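Putative NADH Oxidase (Clostridium acetobutylicum, PDB 3E10) binds flavin mononucleotide and is probably an FMN-dependent oxidoreductase of the nitroreductase family, a putative NADH oxidase. Local coordinates at residues Ile4-Arg9 and Asn152-Arg157; Glu25-Ala30 and Leu102-Leu107; Ala95-Ile100 and Lys137-Ile142; Leu109-Leu114 and Ile142-Pro147. All coordinates share one frame; numbering follows the deposited sequence.

Contact 1. Residues Ile4-Arg9 and Asn152-Arg157. With FMN (flavin mononucleotide), chain L; EDO (1,2-ethanediol), chain I.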
# COMPACT_ATOMS: atom_id res chain seq x y z
N ILE B 4 8.83 10.86 -6.54
CA ILE B 4 7.69 10.90 -5.66
C ILE B 4 7.76 9.85 -4.56
O ILE B 4 7.36 10.13 -3.44
CB ILE B 4 6.40 10.79 -6.49
CG1 ILE B 4 6.29 11.95 -7.48
CG2 ILE B 4 5.23 10.74 -5.65
CD1 ILE B 4 6.38 13.34 -6.86
N ILE B 5 8.24 8.63 -4.84
CA ILE B 5 8.36 7.64 -3.77
C ILE B 5 9.31 8.14 -2.68
O ILE B 5 9.01 7.99 -1.51
CB ILE B 5 8.77 6.25 -4.31
CG1 ILE B 5 7.63 5.67 -5.16
CG2 ILE B 5 9.24 5.31 -3.18
CD1 ILE B 5 7.93 4.32 -5.92
N ASN B 6 10.43 8.76 -3.05
CA ASN B 6 11.36 9.29 -2.06
C ASN B 6 10.84 10.51 -1.31
O ASN B 6 11.20 10.72 -0.13
CB ASN B 6 12.67 9.71 -2.73
CG ASN B 6 13.59 8.53 -3.00
OD1 ASN B 6 13.46 7.47 -2.42
ND2 ASN B 6 14.54 8.74 -3.90
N ASN B 7 10.06 11.35 -1.99
CA ASN B 7 9.70 12.65 -1.43
C ASN B 7 8.35 12.69 -0.71
O ASN B 7 8.08 13.63 0.01
CB ASN B 7 9.76 13.73 -2.52
CG ASN B 7 11.18 14.11 -2.87
OD1 ASN B 7 11.93 14.58 -2.03
ND2 ASN B 7 11.55 13.93 -4.13
N ARG B 8 7.51 11.68 -0.93
CA ARG B 8 6.22 11.65 -0.24
C ARG B 8 6.42 11.68 1.28
O ARG B 8 7.10 10.81 1.83
CB ARG B 8 5.50 10.37 -0.61
CG ARG B 8 4.15 10.16 0.12
CD ARG B 8 3.89 8.71 0.53
NE ARG B 8 4.97 8.17 1.37
CZ ARG B 8 5.15 8.42 2.67
NH1 ARG B 8 4.35 9.25 3.32
NH2 ARG B 8 6.17 7.86 3.31
N ARG B 9 5.78 12.65 1.94
CA ARG B 9 5.85 12.76 3.39
C ARG B 9 4.45 12.86 3.98
O ARG B 9 3.51 13.30 3.32
CB ARG B 9 6.65 14.01 3.83
CG ARG B 9 8.13 14.01 3.43
CD ARG B 9 9.04 13.32 4.41
NE ARG B 9 8.85 11.88 4.53
CZ ARG B 9 9.41 10.99 3.71
NH1 ARG B 9 10.17 11.37 2.68
NH2 ARG B 9 9.18 9.71 3.90
N ASN B 152 7.00 17.91 0.98
CA ASN B 152 7.37 16.62 0.40
C ASN B 152 8.86 16.82 0.13
O ASN B 152 9.25 17.70 -0.64
CB ASN B 152 6.55 16.32 -0.83
CG ASN B 152 5.07 16.06 -0.52
OD1 ASN B 152 4.75 15.22 0.33
ND2 ASN B 152 4.17 16.77 -1.22
N LYS B 153 9.67 16.12 0.90
CA LYS B 153 11.12 16.12 0.77
C LYS B 153 11.63 14.74 1.14
O LYS B 153 10.94 13.97 1.80
CB LYS B 153 11.76 17.15 1.71
CG LYS B 153 11.74 16.77 3.19
CD LYS B 153 12.38 17.88 4.05
CE LYS B 153 12.28 17.58 5.53
NZ LYS B 153 12.64 18.76 6.38
N PHE B 154 12.86 14.44 0.75
CA PHE B 154 13.44 13.12 0.95
C PHE B 154 14.01 13.00 2.35
O PHE B 154 14.99 13.67 2.69
CB PHE B 154 14.52 12.89 -0.12
CG PHE B 154 15.23 11.56 -0.04
CD1 PHE B 154 14.56 10.38 0.20
CD2 PHE B 154 16.58 11.48 -0.31
CE1 PHE B 154 15.20 9.16 0.22
CE2 PHE B 154 17.23 10.26 -0.29
CZ PHE B 154 16.53 9.09 -0.03
N ILE B 155 13.38 12.16 3.18
CA ILE B 155 13.95 11.67 4.43
C ILE B 155 14.35 10.22 4.11
O ILE B 155 13.52 9.39 3.78
CB ILE B 155 12.97 11.72 5.62
CG1 ILE B 155 12.57 13.17 5.93
CG2 ILE B 155 13.55 11.02 6.81
CD1 ILE B 155 11.52 13.31 7.02
N ASP B 156 15.65 9.94 4.15
CA ASP B 156 16.18 8.67 3.69
C ASP B 156 16.04 7.65 4.81
O ASP B 156 16.75 7.72 5.84
CB ASP B 156 17.64 8.85 3.28
CG ASP B 156 18.21 7.63 2.60
OD1 ASP B 156 17.54 6.58 2.51
OD2 ASP B 156 19.38 7.73 2.15
N ARG B 157 15.14 6.70 4.60
CA ARG B 157 14.84 5.67 5.61
C ARG B 157 15.51 4.34 5.29
O ARG B 157 15.29 3.33 5.98
CB ARG B 157 13.34 5.47 5.70
CG ARG B 157 12.56 6.71 6.11
CD ARG B 157 12.06 6.61 7.52
NE ARG B 157 11.46 7.86 7.96
CZ ARG B 157 10.25 8.27 7.61
NH1 ARG B 157 9.49 7.54 6.82
NH2 ARG B 157 9.78 9.42 8.03
N1 FMN L . -0.21 9.76 11.06
C2 FMN L . -1.01 10.49 11.88
O2 FMN L . -0.72 11.67 12.12
N3 FMN L . -2.14 9.93 12.41
C4 FMN L . -2.47 8.60 12.23
O4 FMN L . -3.52 8.13 12.73
C4A FMN L . -1.67 7.85 11.37
N5 FMN L . -2.00 6.55 11.11
C5A FMN L . -1.22 5.83 10.21
C6 FMN L . -1.58 4.51 9.94
C7 FMN L . -0.84 3.73 9.04
C7M FMN L . -1.27 2.36 8.71
C8 FMN L . 0.26 4.32 8.40
C8M FMN L . 0.96 3.58 7.25
C9 FMN L . 0.61 5.65 8.68
C9A FMN L . -0.11 6.41 9.59
N10 FMN L . 0.24 7.72 9.90
C10 FMN L . -0.56 8.46 10.77
C1' FMN L . 1.39 8.35 9.23
C2' FMN L . 2.70 7.87 9.88
O2' FMN L . 2.91 8.44 11.17
C3' FMN L . 3.88 8.25 8.98
O3' FMN L . 3.76 7.52 7.77
C4' FMN L . 5.26 8.02 9.62
O4' FMN L . 5.48 8.90 10.71
C5' FMN L . 6.42 8.18 8.64
O5' FMN L . 6.48 9.50 8.09
P FMN L . 6.30 9.72 6.52
O1P FMN L . 7.28 8.82 5.80
O2P FMN L . 4.90 9.35 6.14
O3P FMN L . 6.62 11.18 6.32
C1 EDO I . 9.01 6.83 -8.38
O1 EDO I . 9.34 7.92 -7.53
C2 EDO I . 10.23 6.45 -9.20
O2 EDO I . 11.39 6.26 -8.37
O HOH W 1 2.30 14.53 1.30
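Arg9 NH1 gives a nearly straight hydrogen bond to Lys153 O (2.9 Å, 164° at the hydrogen), with the carbonyl oxygen lying in the guanidinium plane. The other nitrogens of the same group turn to the FMN phosphate: Arg9 NE meets O3P, and Arg9 NH2 meets O1P at 2.8 Å. Bends at chi2 (-86°) and chi3 (67°) curl the chain so that its tip spans protein backbone and ligand. Arg157 NH1 reaches the same phosphate oxygen O1P at 2.8 Å, its guanidinium plane almost perpendicular to that of Arg9. Arg8 takes two phosphate oxygens, NH1 to FMN O2P at 2.9 Å and NH2 to O1P. The backbone N of Arg9 donates to a lone pair of the Asn152 side-chain oxygen OD1 (3.2 Å), and one water bridges that OD1 and Arg9 O; Asn152 ND2 goes to Leu109 O. Farther out, Ile155 CB lies over one face of the Arg9 guanidinium, toward its rim, and CD1 packs 3.6 Å from Arg9 CD. At the end of helix 4-7, Asn6 runs alongside Phe154, its CB 3.6 Å from ring atom CD1. Gln33 of the second subunit bonds to Ile155 O, Arg157 N and Arg8 NH2. Two successive arginines near the N-terminus and a third far along the chain meet at one phosphate, whose negative charge probably balances the guanidinium groups and so helps hold the 152-157 loop beside the N-terminal segment.

Contact 2. Residues Glu25-Ala30 and Leu102-Leu107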
# COMPACT_ATOMS: atom_id res chain seq x y z
N GLU B 25 -10.17 14.38 -8.54
CA GLU B 25 -10.45 13.25 -9.41
C GLU B 25 -9.21 12.37 -9.63
O GLU B 25 -9.29 11.14 -9.64
CB GLU B 25 -11.00 13.71 -10.77
CG GLU B 25 -11.41 12.54 -11.65
CD GLU B 25 -12.13 12.93 -12.90
OE1 GLU B 25 -13.15 13.64 -12.82
OE2 GLU B 25 -11.66 12.50 -13.97
N LYS B 26 -8.07 13.01 -9.86
CA LYS B 26 -6.82 12.28 -10.04
C LYS B 26 -6.46 11.44 -8.81
O LYS B 26 -5.94 10.33 -8.96
CB LYS B 26 -5.69 13.25 -10.40
CG LYS B 26 -5.87 13.83 -11.80
CD LYS B 26 -5.12 15.10 -12.02
CE LYS B 26 -5.18 15.48 -13.48
NZ LYS B 26 -4.41 14.50 -14.31
N LEU B 27 -6.69 11.97 -7.61
CA LEU B 27 -6.42 11.16 -6.41
C LEU B 27 -7.26 9.88 -6.38
O LEU B 27 -6.77 8.81 -6.01
CB LEU B 27 -6.69 11.99 -5.16
CG LEU B 27 -5.77 13.20 -4.90
CD1 LEU B 27 -6.30 14.05 -3.72
CD2 LEU B 27 -4.32 12.81 -4.74
N LEU B 28 -8.53 10.01 -6.75
CA LEU B 28 -9.45 8.89 -6.74
C LEU B 28 -9.14 7.90 -7.85
O LEU B 28 -9.24 6.70 -7.65
CB LEU B 28 -10.89 9.40 -6.83
CG LEU B 28 -11.32 10.15 -5.57
CD1 LEU B 28 -12.59 10.99 -5.89
CD2 LEU B 28 -11.51 9.22 -4.40
N ARG B 29 -8.75 8.42 -9.02
CA ARG B 29 -8.28 7.56 -10.08
C ARG B 29 -7.05 6.76 -9.63
O ARG B 29 -6.95 5.56 -9.92
CB ARG B 29 -7.97 8.39 -11.35
CG ARG B 29 -9.22 8.83 -12.08
CD ARG B 29 -8.87 9.63 -13.34
NE ARG B 29 -10.08 10.10 -14.03
CZ ARG B 29 -10.84 9.36 -14.83
NH1 ARG B 29 -10.53 8.08 -15.10
NH2 ARG B 29 -11.92 9.89 -15.38
N ALA B 30 -6.12 7.41 -8.95
CA ALA B 30 -4.90 6.72 -8.50
C ALA B 30 -5.26 5.60 -7.53
O ALA B 30 -4.74 4.48 -7.65
CB ALA B 30 -3.91 7.69 -7.85
N LEU B 102 0.92 8.93 -2.90
CA LEU B 102 1.90 9.21 -3.93
C LEU B 102 1.39 10.19 -4.99
O LEU B 102 2.11 11.09 -5.41
CB LEU B 102 2.39 7.91 -4.57
CG LEU B 102 3.18 6.98 -3.64
CD1 LEU B 102 3.33 5.62 -4.30
CD2 LEU B 102 4.55 7.58 -3.24
N GLU B 103 0.15 9.99 -5.41
CA GLU B 103 -0.46 10.90 -6.37
C GLU B 103 -0.55 12.32 -5.78
O GLU B 103 -0.31 13.31 -6.47
CB GLU B 103 -1.81 10.41 -6.83
CG GLU B 103 -2.51 11.26 -7.91
CD GLU B 103 -1.88 11.17 -9.29
OE1 GLU B 103 -1.02 10.29 -9.53
OE2 GLU B 103 -2.30 11.97 -10.15
N ALA B 104 -0.88 12.40 -4.48
CA ALA B 104 -0.92 13.72 -3.84
C ALA B 104 0.41 14.43 -3.97
O ALA B 104 0.47 15.61 -4.39
CB ALA B 104 -1.35 13.59 -2.38
N ALA B 105 1.50 13.73 -3.63
CA ALA B 105 2.84 14.32 -3.73
C ALA B 105 3.13 14.73 -5.18
O ALA B 105 3.69 15.83 -5.43
CB ALA B 105 3.89 13.37 -3.17
N TYR B 106 2.75 13.88 -6.14
CA TYR B 106 2.92 14.19 -7.57
C TYR B 106 2.24 15.51 -7.97
O TYR B 106 2.78 16.27 -8.78
CB TYR B 106 2.43 13.00 -8.39
CG TYR B 106 2.38 13.27 -9.87
CD1 TYR B 106 3.54 13.32 -10.61
CD2 TYR B 106 1.18 13.49 -10.51
CE1 TYR B 106 3.49 13.60 -11.99
CE2 TYR B 106 1.12 13.73 -11.85
CZ TYR B 106 2.26 13.79 -12.58
OH TYR B 106 2.15 14.07 -13.94
N LEU B 107 1.07 15.77 -7.38
CA LEU B 107 0.27 16.96 -7.63
C LEU B 107 0.61 18.15 -6.73
O LEU B 107 -0.13 19.10 -6.67
CB LEU B 107 -1.22 16.58 -7.49
CG LEU B 107 -1.73 15.50 -8.44
CD1 LEU B 107 -3.17 15.08 -8.08
CD2 LEU B 107 -1.64 15.95 -9.93
O HOH W 2 -1.99 12.86 -12.53
O HOH W 3 -4.51 9.85 -11.36
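Leu27 lies against the backbone of helix 89-106: its CD2 sits 3.5 Å from Ala104 N and 3.9 Å from Ala104 CB, while the same methyl also nears Leu107 CD1. On the next turn of helix 21-32, Ala30 directs CB at Glu103, and the two CB atoms meet at 3.6 Å, the closest side-chain approach between the helices together with the contact of Lys26 CB and Glu103 OE2. Glu103 has CG anti to its backbone N (chi1 -176°) and then bends at chi2, which leads the chain across the flank of helix 21-32: CG rests 3.7 Å from Lys26 O, and the carboxylate arrives beside Lys26 CB. Lys26 and Leu107 cross at about a right angle, Leu107 CD1 standing 3.9 Å from Lys26 CB and CD2 near Lys26 CD. The lysine ammonium does not touch the carboxylate. Instead Glu103 OE2 takes a short bond of 2.6 Å from a water that Lys26 NZ reaches weakly, and a second water, held by Lys26 O at 2.8 Å, touches OE2 weakly. Water thus links the two residues only weakly on this side, while Leu27 and Ala30 form the dry side. Leu27 continues inward onto Leu72 and Ile74 of the sheet, and Ile5 of the second subunit packs on Ala30 and Glu103. With axes 9.3 Å apart and 145° between their directions, the segments form a roughly antiparallel helix pair, packed on a face of the sheet in the alpha-beta nitroreductase fold and facing the dimer partner.

Contact 3. Residues Ala95-Ile100 and Lys137-Ile142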
# COMPACT_ATOMS: atom_id res chain seq x y z
N ALA B 95 -2.95 -0.53 -0.25
CA ALA B 95 -2.32 -0.24 -1.54
C ALA B 95 -2.99 0.97 -2.20
O ALA B 95 -2.32 1.82 -2.78
CB ALA B 95 -2.40 -1.50 -2.44
N ALA B 96 -4.33 1.04 -2.12
CA ALA B 96 -5.07 2.20 -2.61
C ALA B 96 -4.67 3.49 -1.88
O ALA B 96 -4.47 4.54 -2.50
CB ALA B 96 -6.58 1.95 -2.51
N ALA B 97 -4.54 3.40 -0.56
CA ALA B 97 -4.13 4.56 0.24
C ALA B 97 -2.76 5.07 -0.18
O ALA B 97 -2.56 6.27 -0.36
CB ALA B 97 -4.12 4.19 1.74
N GLU B 98 -1.83 4.14 -0.37
CA GLU B 98 -0.48 4.51 -0.76
C GLU B 98 -0.52 5.16 -2.13
O GLU B 98 0.20 6.13 -2.36
CB GLU B 98 0.47 3.29 -0.72
CG GLU B 98 1.94 3.61 -1.10
CD GLU B 98 2.65 4.60 -0.18
OE1 GLU B 98 2.04 5.12 0.77
OE2 GLU B 98 3.85 4.90 -0.44
N ASN B 99 -1.34 4.64 -3.05
CA ASN B 99 -1.46 5.31 -4.34
C ASN B 99 -1.95 6.76 -4.20
O ASN B 99 -1.50 7.67 -4.91
CB ASN B 99 -2.37 4.56 -5.29
CG ASN B 99 -1.68 3.40 -5.99
OD1 ASN B 99 -0.54 3.02 -5.67
ND2 ASN B 99 -2.38 2.84 -6.98
N ILE B 100 -2.95 6.96 -3.34
CA ILE B 100 -3.43 8.34 -3.09
C ILE B 100 -2.30 9.23 -2.59
O ILE B 100 -2.14 10.37 -3.04
CB ILE B 100 -4.65 8.37 -2.13
CG1 ILE B 100 -5.86 7.64 -2.75
CG2 ILE B 100 -4.98 9.77 -1.71
CD1 ILE B 100 -7.00 7.42 -1.77
N LYS B 137 -17.20 -1.11 5.59
CA LYS B 137 -16.22 -1.11 6.65
C LYS B 137 -15.25 0.04 6.51
O LYS B 137 -14.56 0.16 5.48
CB LYS B 137 -15.40 -2.40 6.57
CG LYS B 137 -16.32 -3.63 6.70
CD LYS B 137 -15.53 -4.94 6.75
CE LYS B 137 -14.71 -5.11 8.03
NZ LYS B 137 -15.56 -5.32 9.25
N PRO B 138 -15.19 0.90 7.54
CA PRO B 138 -14.19 1.96 7.50
C PRO B 138 -12.76 1.43 7.49
O PRO B 138 -12.45 0.49 8.20
CB PRO B 138 -14.44 2.73 8.78
CG PRO B 138 -15.82 2.36 9.22
CD PRO B 138 -16.06 1.01 8.73
N PHE B 139 -11.92 2.04 6.66
CA PHE B 139 -10.52 1.67 6.58
C PHE B 139 -9.58 2.75 7.14
O PHE B 139 -8.81 2.51 8.07
CB PHE B 139 -10.11 1.29 5.16
CG PHE B 139 -8.64 0.94 5.07
CD1 PHE B 139 -8.16 -0.22 5.63
CD2 PHE B 139 -7.72 1.83 4.52
CE1 PHE B 139 -6.81 -0.53 5.57
CE2 PHE B 139 -6.35 1.52 4.49
CZ PHE B 139 -5.91 0.36 5.00
N CYS B 140 -9.65 3.95 6.58
CA CYS B 140 -8.82 5.05 7.03
C CYS B 140 -9.42 6.35 6.52
O CYS B 140 -10.36 6.33 5.71
CB CYS B 140 -7.36 4.91 6.56
SG CYS B 140 -7.05 5.34 4.82
N VAL B 141 -8.86 7.46 6.97
CA VAL B 141 -9.15 8.77 6.39
C VAL B 141 -7.84 9.34 5.92
O VAL B 141 -6.82 9.20 6.59
CB VAL B 141 -9.81 9.72 7.40
CG1 VAL B 141 -10.05 11.09 6.78
CG2 VAL B 141 -11.09 9.12 8.01
N ILE B 142 -7.85 9.99 4.74
CA ILE B 142 -6.68 10.74 4.25
C ILE B 142 -7.04 12.23 4.22
O ILE B 142 -8.02 12.62 3.57
CB ILE B 142 -6.22 10.22 2.88
CG1 ILE B 142 -5.77 8.74 2.99
CG2 ILE B 142 -5.03 11.07 2.35
CD1 ILE B 142 -5.50 8.08 1.72
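Ile142 CD1 makes the closest contacts between helix segment 95-100 and strand segment 137-142. This terminal methyl lies 3.9 Å from Ile100 CG2, at the same distance from Ile100 CD1, and 4.1 Å from Ala97 CB, so that it rests between two residues one helical turn apart. Its position follows from an extended side chain, CG1 anti to the carbonyl carbon (chi1 -62°) and CD1 reaching straight on (chi2 171°) toward the helix. The chain of Ile100 runs obliquely past it and offers both of its branches. Toward the start of the strand segment the fit slackens. Ala97 CB is 4.4 Å from Phe139 CE2, which it meets at the ring edge, and equally far from Cys140 SG; the short alanine side chain ends before either partner is in close touch. No polar bond crosses anywhere, and the looser end is buried too, so the contrast is one of fit rather than of wetting. Phe139 and Cys140 both face Leu76 in a classic beta bulge, which brings these successive side chains toward the same helix. Helix and strand run nearly parallel, 16° apart with axes 10.2 Å from each other. Trp113 of strand 110-115 fills in beside Ala97, Phe139 and Cys140, Trp89 and Met93 of helix 89-106 extend the packing on Phe139, and helix 120-129 lies against Pro138 and Val141.

Contact 4. Residues Leu109-Leu114 and Ile142-Pro147. With FMN (flavin mononucleotide), chain L.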
# COMPACT_ATOMS: atom_id res chain seq x y z
N LEU B 109 0.57 18.38 -3.60
CA LEU B 109 -0.30 18.40 -2.43
C LEU B 109 0.42 17.70 -1.28
O LEU B 109 1.34 16.90 -1.49
CB LEU B 109 -1.61 17.68 -2.72
CG LEU B 109 -2.51 18.32 -3.78
CD1 LEU B 109 -3.62 17.35 -4.10
CD2 LEU B 109 -3.06 19.64 -3.28
N GLY B 110 -0.03 18.01 -0.07
CA GLY B 110 0.34 17.25 1.11
C GLY B 110 -0.82 16.39 1.57
O GLY B 110 -2.00 16.73 1.37
N ALA B 111 -0.49 15.25 2.15
CA ALA B 111 -1.51 14.37 2.69
C ALA B 111 -0.93 13.57 3.84
O ALA B 111 0.27 13.42 3.96
CB ALA B 111 -2.05 13.46 1.59
N VAL B 112 -1.82 13.03 4.67
CA VAL B 112 -1.42 12.05 5.67
C VAL B 112 -2.52 10.99 5.79
O VAL B 112 -3.72 11.28 5.76
CB VAL B 112 -1.10 12.71 7.05
CG1 VAL B 112 -2.32 13.48 7.61
CG2 VAL B 112 -0.62 11.65 8.06
N TRP B 113 -2.06 9.75 5.96
CA TRP B 113 -2.91 8.59 6.27
C TRP B 113 -3.25 8.64 7.74
O TRP B 113 -2.36 8.66 8.59
CB TRP B 113 -2.10 7.35 5.91
CG TRP B 113 -2.68 6.01 6.06
CD1 TRP B 113 -3.66 5.57 6.91
CD2 TRP B 113 -2.23 4.85 5.34
NE1 TRP B 113 -3.87 4.21 6.74
CE2 TRP B 113 -2.96 3.75 5.81
CE3 TRP B 113 -1.27 4.65 4.35
CZ2 TRP B 113 -2.78 2.46 5.30
CZ3 TRP B 113 -1.05 3.39 3.88
CH2 TRP B 113 -1.80 2.30 4.36
N LEU B 114 -4.55 8.66 8.02
CA LEU B 114 -5.08 8.64 9.38
C LEU B 114 -5.70 7.26 9.62
O LEU B 114 -6.78 6.97 9.13
CB LEU B 114 -6.07 9.78 9.58
CG LEU B 114 -5.54 11.20 9.24
CD1 LEU B 114 -6.68 12.22 9.37
CD2 LEU B 114 -4.32 11.59 10.05
N ILE B 142 -7.85 9.99 4.74
CA ILE B 142 -6.68 10.74 4.25
C ILE B 142 -7.04 12.23 4.22
O ILE B 142 -8.02 12.62 3.57
CB ILE B 142 -6.22 10.22 2.88
CG1 ILE B 142 -5.77 8.74 2.99
CG2 ILE B 142 -5.03 11.07 2.35
CD1 ILE B 142 -5.50 8.08 1.72
N SER B 143 -6.31 13.03 4.99
CA SER B 143 -6.50 14.47 4.93
C SER B 143 -5.53 14.99 3.87
O SER B 143 -4.42 14.48 3.74
CB SER B 143 -6.27 15.15 6.28
OG SER B 143 -5.01 14.87 6.75
N VAL B 144 -5.98 15.97 3.09
CA VAL B 144 -5.25 16.44 1.92
C VAL B 144 -5.38 17.97 1.86
O VAL B 144 -6.43 18.54 2.14
CB VAL B 144 -5.83 15.85 0.62
CG1 VAL B 144 -5.01 16.29 -0.59
CG2 VAL B 144 -5.90 14.33 0.65
N GLY B 145 -4.31 18.64 1.45
CA GLY B 145 -4.33 20.07 1.19
C GLY B 145 -2.98 20.56 0.69
O GLY B 145 -2.05 19.79 0.57
N TYR B 146 -2.86 21.84 0.39
CA TYR B 146 -1.57 22.41 0.07
C TYR B 146 -0.78 22.58 1.38
O TYR B 146 -1.30 23.07 2.38
CB TYR B 146 -1.73 23.75 -0.68
CG TYR B 146 -2.15 23.51 -2.12
CD1 TYR B 146 -1.23 23.12 -3.07
CD2 TYR B 146 -3.48 23.52 -2.49
CE1 TYR B 146 -1.61 22.82 -4.37
CE2 TYR B 146 -3.87 23.23 -3.80
CZ TYR B 146 -2.93 22.88 -4.73
OH TYR B 146 -3.31 22.60 -6.03
N PRO B 147 0.46 22.13 1.40
CA PRO B 147 1.22 22.19 2.65
C PRO B 147 1.42 23.59 3.21
O PRO B 147 1.67 24.51 2.46
CB PRO B 147 2.56 21.57 2.27
CG PRO B 147 2.28 20.72 1.11
CD PRO B 147 1.23 21.48 0.33
N1 FMN L . -0.21 9.76 11.06
C2 FMN L . -1.01 10.49 11.88
O2 FMN L . -0.72 11.67 12.12
N3 FMN L . -2.14 9.93 12.41
C4 FMN L . -2.47 8.60 12.23
O4 FMN L . -3.52 8.13 12.73
C4A FMN L . -1.67 7.85 11.37
N5 FMN L . -2.00 6.55 11.11
C5A FMN L . -1.22 5.83 10.21
C6 FMN L . -1.58 4.51 9.94
C7 FMN L . -0.84 3.73 9.04
C7M FMN L . -1.27 2.36 8.71
C8 FMN L . 0.26 4.32 8.40
C8M FMN L . 0.96 3.58 7.25
C9 FMN L . 0.61 5.65 8.68
C9A FMN L . -0.11 6.41 9.59
N10 FMN L . 0.24 7.72 9.90
C10 FMN L . -0.56 8.46 10.77
C1' FMN L . 1.39 8.35 9.23
C2' FMN L . 2.70 7.87 9.88
O2' FMN L . 2.91 8.44 11.17
C3' FMN L . 3.88 8.25 8.98
O3' FMN L . 3.76 7.52 7.77
C4' FMN L . 5.26 8.02 9.62
O4' FMN L . 5.48 8.90 10.71
C5' FMN L . 6.42 8.18 8.64
O5' FMN L . 6.48 9.50 8.09
P FMN L . 6.30 9.72 6.52
O1P FMN L . 7.28 8.82 5.80
O2P FMN L . 4.90 9.35 6.14
O3P FMN L . 6.62 11.18 6.32
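Gly110 N donates to Gly145 O at 2.8 Å, and Gly145 N returns the bond to Gly110 O. Two residues on, Val112 and Ser143 form the next hydrogen-bonded pair, with Val112 N 3.1 Å from Ser143 O. Between them Ala111 faces Val144 in a non-hydrogen-bonded pair, where Ala111 CB fits against Ile142 CG2 (3.9 Å) and Val144 CG2. This is the antiparallel ladder between strand 110-115, outermost in this chain's sheet, and its inner neighbour, 136-145, in the nitroreductase fold, and it carries flavin-pocket residues. With CG anti to the backbone N (chi1 -178°), Trp113 carries its indole out to the flavin, one face against the dimethylbenzene end, with CE2 3.6 Å from FMN C7M. On the other sheet face Val112 CG2 comes 3.6 Å from FMN N1; Leu114 CD2 lies equally near N3. Ser143 OG bonds away from the ladder, to Tyr14 and Ser66. Where the strands end, Leu109 CD2 sits over the centre of the Tyr146 ring in a CH-pi contact, 3.6 Å from its centroid, while Tyr146 OH is bonded to Glu20 and Lys23.

Helix 89-106 carries both contact 2 and contact 3, whose centres lie about 12 Å apart; Ala30 O and Asn99 ND2 join them by a probable hydrogen bond of 3.0 Å. Contacts 3 and 4 share Ile142 and the strand 136-145, and Val141 O meets Leu114 N at 2.7 Å where one leads into the other. Ala104 O to Leu109 N, 2.9 Å, ties contact 2 to contact 4 at the turn from helix to strand. Contacts 1 and 4 hold opposite ends of the same FMN, phosphate and isoalloxazine, with centres about 14 Å apart, and a probable Asn152 ND2 to Leu109 O bond of 2.8 Å joins them. Contacts 1, 2 and 3 touch the second subunit, and contact 4 does so through Trp113.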